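PDB 5HIW: cytochrome P450 CYP260B1 from Sorangium cellulosum, which belongs to the cytochrome P450 family of haem proteins and carries protoporphyrin IX with iron in its pocket. Local coordinates for residues Pro93-Arg98 and Leu200-Arg205; Ala102-Val107 and Ile129-Gly134; Arg110-Leu115 and Leu356-Ala361; Ala238-Ala243 and Val350-Leu355; Phe372-Ala375 and Ala381-Pro384. All blocks are in the same frame, centred on the assembly; numbering follows the deposited sequence. Where two conformers were deposited one is given.

Interaction 1 (Pro93-Arg98 and Leu200-Arg205); sequences PRVISR and LGEIAR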
# COMPACT_ATOMS: atom_id res chain seq x y z
N PRO A 93 8.60 5.53 15.99
CA PRO A 93 7.53 6.43 16.43
C PRO A 93 7.97 7.87 16.62
O PRO A 93 7.27 8.79 16.27
CB PRO A 93 7.05 5.78 17.75
CG PRO A 93 7.25 4.33 17.47
CD PRO A 93 8.57 4.25 16.73
N ARG A 94 9.14 8.09 17.15
CA ARG A 94 9.65 9.47 17.19
C ARG A 94 9.67 10.14 15.79
O ARG A 94 9.33 11.31 15.67
CB ARG A 94 11.10 9.41 17.69
CG ARG A 94 11.75 10.79 17.68
CD ARG A 94 13.27 10.64 17.96
NE ARG A 94 14.07 9.91 16.95
CZ ARG A 94 14.42 10.36 15.74
NH1 ARG A 94 14.02 11.53 15.29
NH2 ARG A 94 15.19 9.62 14.95
N VAL A 95 10.11 9.40 14.76
CA VAL A 95 10.24 9.99 13.40
C VAL A 95 8.85 10.27 12.83
O VAL A 95 8.58 11.35 12.23
CB VAL A 95 11.03 9.03 12.47
CG1 VAL A 95 11.00 9.60 11.05
CG2 VAL A 95 12.49 8.84 12.92
N ILE A 96 7.95 9.30 13.05
CA ILE A 96 6.60 9.40 12.57
C ILE A 96 5.99 10.64 13.16
O ILE A 96 5.38 11.40 12.46
CB ILE A 96 5.77 8.12 12.80
CG1 ILE A 96 6.37 6.89 12.16
CG2 ILE A 96 4.33 8.41 12.49
CD1 ILE A 96 6.35 6.94 10.65
N SER A 97 6.09 10.89 14.47
CA SER A 97 5.46 12.05 15.03
C SER A 97 6.13 13.34 14.53
O SER A 97 5.46 14.33 14.26
CB SER A 97 5.63 12.02 16.59
OG SER A 97 5.23 13.22 17.15
N ARG A 98 7.44 13.27 14.36
CA ARG A 98 8.17 14.46 13.84
C ARG A 98 7.61 14.91 12.52
O ARG A 98 7.39 16.12 12.31
CB ARG A 98 9.65 14.14 13.62
CG ARG A 98 10.42 15.35 13.05
CD ARG A 98 11.94 15.10 13.18
NE ARG A 98 12.13 14.87 14.62
CZ ARG A 98 13.23 14.42 15.23
NH1 ARG A 98 14.36 14.17 14.56
NH2 ARG A 98 13.16 14.23 16.57
N LEU A 200 14.90 12.59 4.42
CA LEU A 200 16.05 12.12 3.63
C LEU A 200 17.22 12.47 4.50
O LEU A 200 18.20 11.72 4.60
CB LEU A 200 16.15 12.77 2.22
CG LEU A 200 17.43 12.33 1.50
CD1 LEU A 200 17.21 12.40 -0.02
CD2 LEU A 200 18.60 13.25 1.90
N GLY A 201 17.15 13.58 5.17
CA GLY A 201 18.21 13.88 6.21
C GLY A 201 18.43 12.88 7.36
O GLY A 201 19.59 12.56 7.67
N GLU A 202 17.36 12.38 7.97
CA GLU A 202 17.46 11.32 8.99
C GLU A 202 18.06 10.06 8.34
O GLU A 202 18.77 9.29 8.99
CB GLU A 202 16.08 10.86 9.54
CG GLU A 202 15.24 11.90 10.31
CD GLU A 202 15.44 11.83 11.80
OE1 GLU A 202 16.03 10.81 12.26
OE2 GLU A 202 14.97 12.77 12.49
N ILE A 203 17.76 9.80 7.08
CA ILE A 203 18.25 8.55 6.46
C ILE A 203 19.78 8.67 6.28
O ILE A 203 20.54 7.72 6.56
CB ILE A 203 17.58 8.29 5.10
CG1 ILE A 203 16.19 7.72 5.28
CG2 ILE A 203 18.34 7.29 4.30
CD1 ILE A 203 15.27 8.07 4.12
N ALA A 204 20.22 9.84 5.83
CA ALA A 204 21.65 10.00 5.57
C ALA A 204 22.41 9.77 6.85
O ALA A 204 23.41 9.07 6.89
CB ALA A 204 21.93 11.34 4.94
N ARG A 205 21.88 10.29 7.94
CA ARG A 205 22.45 10.05 9.27
C ARG A 205 22.34 8.63 9.84
O ARG A 205 23.29 8.13 10.47
CB ARG A 205 21.99 11.18 10.24
CG ARG A 205 22.65 12.52 9.81
CD ARG A 205 22.25 13.83 10.51
NE ARG A 205 20.80 14.10 10.52
CZ ARG A 205 19.91 13.63 11.42
NH1 ARG A 205 20.27 12.82 12.44
NH2 ARG A 205 18.62 13.96 11.29
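R94 and R98 both close on the carboxylate of E202. R94 holds it end-on with two nitrogens: NH1 donates to E202 OE2 at 3.2 Å and NH2 to E202 OE1 at 3.1 Å. Both bonds are nearly straight (173° and 175°). Both oxygens are met on the syn side but well out of the carboxylate plane, while they lie almost in the guanidinium plane, which is turned 28° from the carboxylate. R98 completes the network as a salt bridge, its NH1 2.6 Å from E202 OE2; the bond is weak, and its placing is doubtful because R98 NH1 also crowds R94 NH1.

V95 backs the site. Its CG2 lies over one face of the R94 guanidinium and reaches to 4.1 Å from E202 OE1. The bend at chi2 of E202 sets its carboxylate facing the arginines, which are one helical turn apart. R205 is a third positive group nearby. So much positive charge would probably favour the ionised form of the buried E202.

The helix axes stay 12.4 Å apart, so long side chains do the bridging. This salt-bridge network joins helices 93-113 and 199-209, usually lettered D and H in P450s.

Interaction 2 (Ala102-Val107 and Ile129-Gly134); sequences ATVTPV and ISMPMG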
# COMPACT_ATOMS: atom_id res chain seq x y z
N ALA A 102 5.79 18.18 11.04
CA ALA A 102 6.58 19.00 10.07
C ALA A 102 6.12 18.83 8.65
O ALA A 102 6.27 19.77 7.85
CB ALA A 102 8.05 18.60 10.18
N THR A 103 5.55 17.69 8.27
CA THR A 103 5.25 17.45 6.86
C THR A 103 3.85 17.04 6.52
O THR A 103 3.24 17.64 5.67
CB THR A 103 6.19 16.38 6.28
OG1 THR A 103 7.54 16.88 6.22
CG2 THR A 103 5.80 15.99 4.91
N VAL A 104 3.33 16.00 7.14
CA VAL A 104 2.02 15.48 6.71
C VAL A 104 0.89 16.43 7.05
O VAL A 104 0.04 16.65 6.22
CB VAL A 104 1.85 14.05 7.24
CG1 VAL A 104 0.48 13.48 6.83
CG2 VAL A 104 2.98 13.14 6.78
N THR A 105 0.86 17.07 8.24
CA THR A 105 -0.21 17.98 8.59
C THR A 105 -0.27 19.19 7.65
O THR A 105 -1.33 19.54 7.13
CB THR A 105 -0.18 18.36 10.09
OG1 THR A 105 -0.30 17.16 10.85
CG2 THR A 105 -1.33 19.32 10.53
N PRO A 106 0.89 19.84 7.41
CA PRO A 106 0.90 20.96 6.48
C PRO A 106 0.41 20.57 5.10
O PRO A 106 -0.47 21.28 4.54
CB PRO A 106 2.35 21.38 6.44
CG PRO A 106 2.86 21.02 7.72
CD PRO A 106 2.14 19.76 8.14
N VAL A 107 0.85 19.42 4.61
CA VAL A 107 0.39 18.94 3.29
C VAL A 107 -1.10 18.67 3.29
O VAL A 107 -1.83 19.11 2.41
CB VAL A 107 1.06 17.63 2.88
CG1 VAL A 107 0.38 16.99 1.71
CG2 VAL A 107 2.51 17.82 2.58
N ILE A 129 -4.81 10.79 -4.18
CA ILE A 129 -3.61 10.95 -4.98
C ILE A 129 -2.80 12.14 -4.39
O ILE A 129 -1.61 12.10 -4.35
CB ILE A 129 -3.98 11.30 -6.50
CG1 ILE A 129 -4.47 10.09 -7.30
CG2 ILE A 129 -2.79 11.89 -7.22
CD1 ILE A 129 -3.47 9.00 -7.47
N SER A 130 -3.49 13.21 -4.13
CA SER A 130 -2.91 14.54 -3.73
C SER A 130 -2.05 14.45 -2.50
O SER A 130 -0.95 15.10 -2.37
CB SER A 130 -4.02 15.51 -3.32
OG SER A 130 -4.79 15.82 -4.41
N MET A 131 -2.49 13.62 -1.57
CA MET A 131 -1.73 13.38 -0.31
C MET A 131 -0.28 12.87 -0.55
O MET A 131 0.68 13.57 -0.18
CB MET A 131 -2.52 12.46 0.67
CG MET A 131 -3.64 13.15 1.36
SD MET A 131 -3.03 14.48 2.44
CE MET A 131 -2.01 13.49 3.55
N PRO A 132 -0.11 11.70 -1.14
CA PRO A 132 1.24 11.26 -1.42
C PRO A 132 2.03 12.10 -2.43
O PRO A 132 3.25 12.19 -2.31
CB PRO A 132 1.07 9.84 -1.91
CG PRO A 132 -0.33 9.76 -2.31
CD PRO A 132 -1.08 10.63 -1.40
N MET A 133 1.35 12.80 -3.37
CA MET A 133 2.07 13.72 -4.23
C MET A 133 2.74 14.85 -3.42
O MET A 133 3.93 15.11 -3.65
CB MET A 133 1.15 14.34 -5.30
CG MET A 133 0.78 13.32 -6.35
SD MET A 133 -0.18 14.07 -7.73
CE MET A 133 1.12 14.97 -8.54
N GLY A 134 2.02 15.46 -2.48
CA GLY A 134 2.60 16.45 -1.60
C GLY A 134 3.56 15.89 -0.56
O GLY A 134 4.68 16.44 -0.27
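Helices 93-113 and 130-140, D and E in the usual P450 lettering, meet through V104 and V107 on one side and M131 and G134 on the other. The contact is apolar and has no hydrogen bond across it. V107 does most of the work. Its CG2 rests on the backbone of G134, 3.8 Å from G134 C. Its CG1 turns to the preceding turn, 3.9 Å from M131 O and 4.3 Å from M131 SD. G134 has no side chain, and this lets V107 lie directly against the main chain. The CA atoms of V107 and G134 are accordingly only 5.9 Å apart.

D and E belong to the four-helix core of the P450 fold, with helices 232-245 and 341-358, and E runs against the other three. The two axes here make 137°. M131 curls back through bends at chi2 (-64°) and chi3 (-61°), which carry its methyl to the partner helix. M131 CE ends 4.1 Å from V104 CG1, the two side chains crossing at about a right angle. Helix 93-113 is irregular here, with a wider turn at 102-104 and a kink where P106 has no N-H to give. V104 also touches M346 and V350 of helix 341-358.

Interaction 3 (Arg110-Leu115 and Leu356-Ala361); sequences RVVERL and LERFPA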
# COMPACT_ATOMS: atom_id res chain seq x y z
N ARG A 110 -3.13 21.78 3.11
CA ARG A 110 -3.11 22.39 1.78
C ARG A 110 -4.11 21.63 0.88
O ARG A 110 -4.90 22.21 0.11
CB ARG A 110 -1.68 22.33 1.24
CG ARG A 110 -1.39 22.97 -0.13
CD ARG A 110 0.10 22.85 -0.54
NE ARG A 110 1.04 22.71 0.60
CZ ARG A 110 1.88 21.68 0.78
NH1 ARG A 110 1.94 20.70 -0.12
NH2 ARG A 110 2.66 21.63 1.85
N VAL A 111 -4.06 20.31 0.96
CA VAL A 111 -4.91 19.45 0.13
C VAL A 111 -6.38 19.72 0.44
O VAL A 111 -7.22 19.89 -0.47
CB VAL A 111 -4.50 17.95 0.32
CG1 VAL A 111 -5.55 17.04 -0.29
CG2 VAL A 111 -3.18 17.65 -0.31
N VAL A 112 -6.73 19.81 1.72
CA VAL A 112 -8.08 19.98 2.15
C VAL A 112 -8.58 21.40 1.80
O VAL A 112 -9.71 21.58 1.33
CB VAL A 112 -8.20 19.74 3.65
CG1 VAL A 112 -9.51 20.27 4.20
CG2 VAL A 112 -8.06 18.25 3.96
N GLU A 113 -7.70 22.40 2.01
CA GLU A 113 -7.96 23.81 1.69
C GLU A 113 -8.45 23.97 0.25
O GLU A 113 -9.36 24.78 -0.03
CB GLU A 113 -6.70 24.67 1.89
CG GLU A 113 -6.81 26.12 1.44
CD GLU A 113 -7.84 26.86 2.26
OE1 GLU A 113 -7.89 26.53 3.45
OE2 GLU A 113 -8.59 27.72 1.74
N ARG A 114 -7.85 23.21 -0.66
CA ARG A 114 -8.22 23.30 -2.07
C ARG A 114 -9.65 22.92 -2.29
O ARG A 114 -10.20 23.30 -3.31
CB ARG A 114 -7.36 22.42 -2.99
CG ARG A 114 -5.88 22.83 -3.13
CD ARG A 114 -5.01 21.76 -3.81
NE ARG A 114 -3.60 22.09 -3.60
CZ ARG A 114 -2.60 21.22 -3.35
NH1 ARG A 114 -2.78 19.89 -3.34
NH2 ARG A 114 -1.38 21.72 -3.17
N LEU A 115 -10.27 22.13 -1.39
CA LEU A 115 -11.62 21.67 -1.64
C LEU A 115 -12.68 22.60 -1.08
O LEU A 115 -13.88 22.39 -1.30
CB LEU A 115 -11.85 20.26 -1.09
CG LEU A 115 -10.98 19.12 -1.69
CD1 LEU A 115 -11.37 17.76 -1.07
CD2 LEU A 115 -11.14 19.09 -3.19
N LEU A 356 -12.44 15.36 7.45
CA LEU A 356 -13.73 15.14 8.19
C LEU A 356 -14.09 16.38 8.97
O LEU A 356 -15.23 16.83 8.93
CB LEU A 356 -13.71 13.90 9.15
CG LEU A 356 -13.65 12.54 8.48
CD1 LEU A 356 -13.61 11.49 9.58
CD2 LEU A 356 -14.79 12.24 7.51
N GLU A 357 -13.10 16.99 9.61
CA GLU A 357 -13.44 18.10 10.48
C GLU A 357 -13.80 19.33 9.64
O GLU A 357 -14.54 20.18 10.10
CB GLU A 357 -12.34 18.42 11.48
CG GLU A 357 -11.43 19.53 11.05
CD GLU A 357 -10.62 20.12 12.19
OE1 GLU A 357 -9.37 20.15 12.06
OE2 GLU A 357 -11.26 20.52 13.19
N ARG A 358 -13.24 19.42 8.45
CA ARG A 358 -13.50 20.56 7.57
C ARG A 358 -14.83 20.45 6.82
O ARG A 358 -15.40 21.47 6.46
CB ARG A 358 -12.37 20.70 6.58
CG ARG A 358 -12.44 22.01 5.77
CD ARG A 358 -12.10 23.19 6.68
NE ARG A 358 -12.29 24.48 6.04
CZ ARG A 358 -13.48 25.02 5.72
NH1 ARG A 358 -14.64 24.40 5.99
NH2 ARG A 358 -13.51 26.21 5.12
N PHE A 359 -15.30 19.25 6.55
CA PHE A 359 -16.51 19.05 5.78
C PHE A 359 -17.49 18.25 6.61
O PHE A 359 -17.71 17.06 6.40
CB PHE A 359 -16.17 18.37 4.46
CG PHE A 359 -15.31 19.24 3.57
CD1 PHE A 359 -15.87 20.36 2.97
CD2 PHE A 359 -13.97 18.96 3.36
CE1 PHE A 359 -15.10 21.18 2.18
CE2 PHE A 359 -13.21 19.80 2.60
CZ PHE A 359 -13.78 20.91 2.00
N PRO A 360 -18.09 18.92 7.59
CA PRO A 360 -19.19 18.32 8.37
C PRO A 360 -20.21 17.55 7.49
O PRO A 360 -20.67 16.52 7.88
CB PRO A 360 -19.86 19.55 9.00
CG PRO A 360 -18.76 20.52 9.16
CD PRO A 360 -17.76 20.28 8.06
N ALA A 361 -20.52 18.02 6.28
CA ALA A 361 -21.56 17.36 5.47
C ALA A 361 -21.10 16.28 4.52
O ALA A 361 -21.89 15.79 3.71
CB ALA A 361 -22.32 18.44 4.65
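V112 and L115 pack against R358 and F359 near the C-terminal ends of helices 93-113 and 341-358. The aromatic part centres on F359. The far end of its ring meets L115: F359 CZ is 3.7 Å from L115 CB and 3.6 Å from L115 O. The carbonyl approaches the ring obliquely. V112 CG1 also comes to the ring at a slant, 4.1 Å from F359 CE2. F359 has just left helical geometry, and its CG is anti to its carbonyl carbon (chi1 -65°). This sends the ring across to the other segment.

The aliphatic part belongs to R358. Its CB lies 3.7 Å from V112 CG1, and its CG is close behind at 3.8 Å from that same methyl. R358 CG also sits over one face of the F359 ring, toward the rim. The stem of the arginine and the ring therefore both touch V112 CG1.

Polar pairing plays little part. No hydrogen bond crosses the contact. E113 is modelled in two conformers, so any pull between its charge and that of R358 is doubtful.

L391 touches F359, and L123 and D126 of helix 123-128 touch L115. The contact is a small, largely apolar cluster at the C-terminal ends of helices D and L, two members of the P450 core bundle.

Interaction 4 (Ala238-Ala243 and Val350-Leu355); sequences ANLLVA and VGVSLL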
# COMPACT_ATOMS: atom_id res chain seq x y z
N ALA A 238 -7.93 5.70 -0.56
CA ALA A 238 -9.11 5.57 -1.34
C ALA A 238 -10.10 4.64 -0.61
O ALA A 238 -11.26 4.97 -0.42
CB ALA A 238 -8.83 4.99 -2.72
N ASN A 239 -9.64 3.49 -0.16
CA ASN A 239 -10.59 2.53 0.43
C ASN A 239 -11.02 2.88 1.84
O ASN A 239 -12.10 2.52 2.27
CB ASN A 239 -9.97 1.17 0.40
CG ASN A 239 -9.80 0.64 -1.02
OD1 ASN A 239 -10.11 1.29 -2.01
ND2 ASN A 239 -9.36 -0.56 -1.10
N LEU A 240 -10.26 3.74 2.54
CA LEU A 240 -10.68 4.31 3.78
C LEU A 240 -11.83 5.25 3.54
O LEU A 240 -12.89 5.21 4.19
CB LEU A 240 -9.50 5.00 4.47
CG LEU A 240 -9.80 5.79 5.71
CD1 LEU A 240 -10.60 5.01 6.71
CD2 LEU A 240 -8.55 6.46 6.31
N LEU A 241 -11.69 6.11 2.53
CA LEU A 241 -12.75 7.00 2.26
C LEU A 241 -14.02 6.21 1.82
O LEU A 241 -15.08 6.61 2.16
CB LEU A 241 -12.35 7.96 1.17
CG LEU A 241 -11.37 9.02 1.70
CD1 LEU A 241 -10.95 9.79 0.48
CD2 LEU A 241 -11.90 9.94 2.73
N VAL A 242 -13.84 5.16 1.04
CA VAL A 242 -14.98 4.32 0.62
C VAL A 242 -15.71 3.84 1.86
O VAL A 242 -16.95 4.01 2.00
CB VAL A 242 -14.56 3.17 -0.28
CG1 VAL A 242 -15.68 2.09 -0.46
CG2 VAL A 242 -14.14 3.65 -1.68
N ALA A 243 -14.95 3.26 2.75
CA ALA A 243 -15.50 2.67 4.00
C ALA A 243 -16.19 3.69 4.79
O ALA A 243 -17.27 3.40 5.37
CB ALA A 243 -14.41 2.04 4.82
N VAL A 350 -4.09 11.47 9.81
CA VAL A 350 -3.94 12.90 9.68
C VAL A 350 -4.78 13.50 8.56
O VAL A 350 -5.53 14.47 8.77
CB VAL A 350 -2.51 13.28 9.49
CG1 VAL A 350 -2.38 14.77 9.18
CG2 VAL A 350 -1.72 12.92 10.72
N GLY A 351 -4.65 12.94 7.37
CA GLY A 351 -5.42 13.37 6.24
C GLY A 351 -6.91 13.32 6.46
O GLY A 351 -7.66 14.25 6.11
N VAL A 352 -7.37 12.14 6.88
CA VAL A 352 -8.79 11.93 6.98
C VAL A 352 -9.41 12.71 8.11
O VAL A 352 -10.52 13.26 7.94
CB VAL A 352 -9.13 10.42 6.96
CG1 VAL A 352 -10.55 10.20 7.36
CG2 VAL A 352 -8.88 9.86 5.59
N SER A 353 -8.72 12.84 9.24
CA SER A 353 -9.20 13.70 10.32
C SER A 353 -9.40 15.19 9.90
O SER A 353 -10.42 15.79 10.20
CB SER A 353 -8.34 13.59 11.58
OG SER A 353 -6.98 13.89 11.38
N LEU A 354 -8.50 15.69 9.11
CA LEU A 354 -8.60 17.05 8.63
C LEU A 354 -9.70 17.24 7.65
O LEU A 354 -10.38 18.30 7.66
CB LEU A 354 -7.27 17.50 8.08
CG LEU A 354 -6.24 17.75 9.16
CD1 LEU A 354 -4.89 18.02 8.55
CD2 LEU A 354 -6.63 18.85 10.11
N LEU A 355 -9.91 16.26 6.79
CA LEU A 355 -10.99 16.29 5.77
C LEU A 355 -12.33 16.26 6.47
O LEU A 355 -13.25 17.06 6.16
CB LEU A 355 -10.86 15.08 4.85
CG LEU A 355 -11.87 14.95 3.72
CD1 LEU A 355 -11.67 16.05 2.69
CD2 LEU A 355 -11.78 13.58 3.06
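L240 and V352 meet tip to tip, L240 CD2 lying 3.5 Å from V352 CG2. That is tighter than usual van der Waals contact. The L240 branch is thrown forward because its CG is anti to its backbone N (chi1 173°). V352 is turned with CG1 anti to the backbone N, which leaves CG2 as the methyl that faces helix 232-245.

L241 takes the other common leucine form. Its CG is anti to the carbonyl carbon (chi1 -75°), and the chain then extends, bringing CD2 across. L241 CD2 passes V352 CG2 at 4.2 Å, the two side chains running in opposite directions. The same L241 CD2 reaches L355 CD2 at 3.7 Å, where the side chains cross at about a right angle. V352 CG2 thus touches a methyl of each leucine, and L241 CD2 touches two residues one turn apart.

Helices 232-245 and 341-358 run in the same general direction, 40° apart, with axes 11.3 Å from each other. F127 of helix 123-128 packs on both L241 and V352, and I265 of helix 261-271 touches L240. All four residues are buried and none offers a polar side-chain atom, so this joint of the core depends on shape and exclusion of water.

Interaction 5 (Phe372-Ala375 and Ala381-Pro384); sequences FSTA and AFGP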
# COMPACT_ATOMS: atom_id res chain seq x y z
N PHE A 372 -15.64 -1.44 -8.42
CA PHE A 372 -14.53 -2.09 -7.66
C PHE A 372 -13.97 -3.22 -8.45
O PHE A 372 -14.72 -4.08 -8.95
CB PHE A 372 -15.00 -2.56 -6.27
CG PHE A 372 -15.44 -1.41 -5.40
CD1 PHE A 372 -16.67 -0.84 -5.56
CD2 PHE A 372 -14.55 -0.83 -4.51
CE1 PHE A 372 -17.05 0.23 -4.84
CE2 PHE A 372 -14.92 0.27 -3.80
CZ PHE A 372 -16.12 0.84 -3.96
N SER A 373 -12.64 -3.24 -8.55
CA SER A 373 -11.93 -4.29 -9.27
C SER A 373 -10.51 -4.39 -8.73
O SER A 373 -10.09 -3.58 -7.87
CB SER A 373 -11.86 -3.99 -10.76
OG SER A 373 -10.90 -3.06 -11.04
N THR A 374 -9.81 -5.37 -9.26
CA THR A 374 -8.40 -5.58 -8.91
C THR A 374 -7.46 -4.95 -9.93
O THR A 374 -6.21 -5.12 -9.83
CB THR A 374 -8.04 -7.03 -8.77
OG1 THR A 374 -8.36 -7.70 -9.99
CG2 THR A 374 -8.82 -7.67 -7.67
N ALA A 375 -8.03 -4.23 -10.89
CA ALA A 375 -7.21 -3.35 -11.69
C ALA A 375 -7.87 -2.01 -11.87
O ALA A 375 -8.06 -1.56 -13.00
CB ALA A 375 -6.88 -4.00 -13.05
N ALA A 381 -3.97 -2.96 -7.34
CA ALA A 381 -4.59 -2.73 -6.04
C ALA A 381 -5.94 -3.35 -6.13
O ALA A 381 -6.35 -3.70 -7.22
CB ALA A 381 -4.76 -1.27 -5.79
N PHE A 382 -6.64 -3.41 -5.01
CA PHE A 382 -8.11 -3.56 -5.04
C PHE A 382 -8.77 -2.26 -4.64
O PHE A 382 -8.44 -1.64 -3.61
CB PHE A 382 -8.59 -4.67 -4.13
CG PHE A 382 -10.09 -4.73 -4.03
CD1 PHE A 382 -10.82 -5.29 -5.08
CD2 PHE A 382 -10.76 -4.14 -3.00
CE1 PHE A 382 -12.22 -5.29 -5.04
CE2 PHE A 382 -12.16 -4.18 -2.93
CZ PHE A 382 -12.88 -4.75 -3.98
N GLY A 383 -9.73 -1.77 -5.41
CA GLY A 383 -10.31 -0.52 -5.05
C GLY A 383 -11.30 0.04 -6.10
O GLY A 383 -11.52 -0.63 -7.09
N PRO A 384 -11.79 1.24 -5.86
CA PRO A 384 -12.80 1.91 -6.69
C PRO A 384 -12.17 2.66 -7.82
O PRO A 384 -11.02 3.11 -7.73
CB PRO A 384 -13.47 2.88 -5.73
CG PRO A 384 -12.41 3.30 -4.84
CD PRO A 384 -11.58 2.04 -4.64
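A β hairpin near the C-terminus joins F372 and S373 to G383 and P384, as in the P450 fold generally. S373 and G383 form its antiparallel hydrogen-bonded pair. S373 N donates to G383 O at 3.2 Å, and G383 N donates to S373 O at 3.1 Å and lies nearly along the C=O axis. F372 and P384 make the neighbouring non-hydrogen-bonded pair. G383 is almost fully extended, and its backbone angles leave no room for a CB.

F372 and P384 share one face of the hairpin. The proline lies against the aromatic ring, with P384 CA over one ring face and P384 CB 3.6 Å from F372 CE2. F382 has CG anti to its backbone N (chi1 173°), which lays the ring along the first strand. F382 CZ then reaches F372 CB at 3.8 Å, and F382 CD1 sits 3.4 Å from S373 O. T374 CG2 meets the edge of that ring at 4.0 Å from F382 CD1. Beyond the strand, A375 N donates to S373 OG at 3.1 Å, which makes an ST turn. T374 OG1 is bonded to F8 O.

Helix 232-245 lies alongside. Its V242 touches F372 and P384, and its W235 touches A381, whose side chain is about 8 Å from the haem. F18 packs its ring on F382.

In the fold
Interactions 1, 2 and 3 follow helix 93-113 from start to end; interactions 1 and 3 have centres 28 Å apart. Interaction 3 joins it to the late helix 341-358, which interaction 4 joins to helix 232-245. V111 packs on S130 and M131, and V350 on V104 and T105, so interactions 2, 3 and 4 are continuous. N239 ND2 probably bonds to F382 O, adding interaction 5, across the chain's centre from interaction 1. Along the chain, interaction 2 falls within the span of interaction 1, interaction 3 alternates with both and spans interaction 4, and interaction 5 comes last. Interactions 1, 2, 4 and 5 each have a side chain within about 10 Å of the haem.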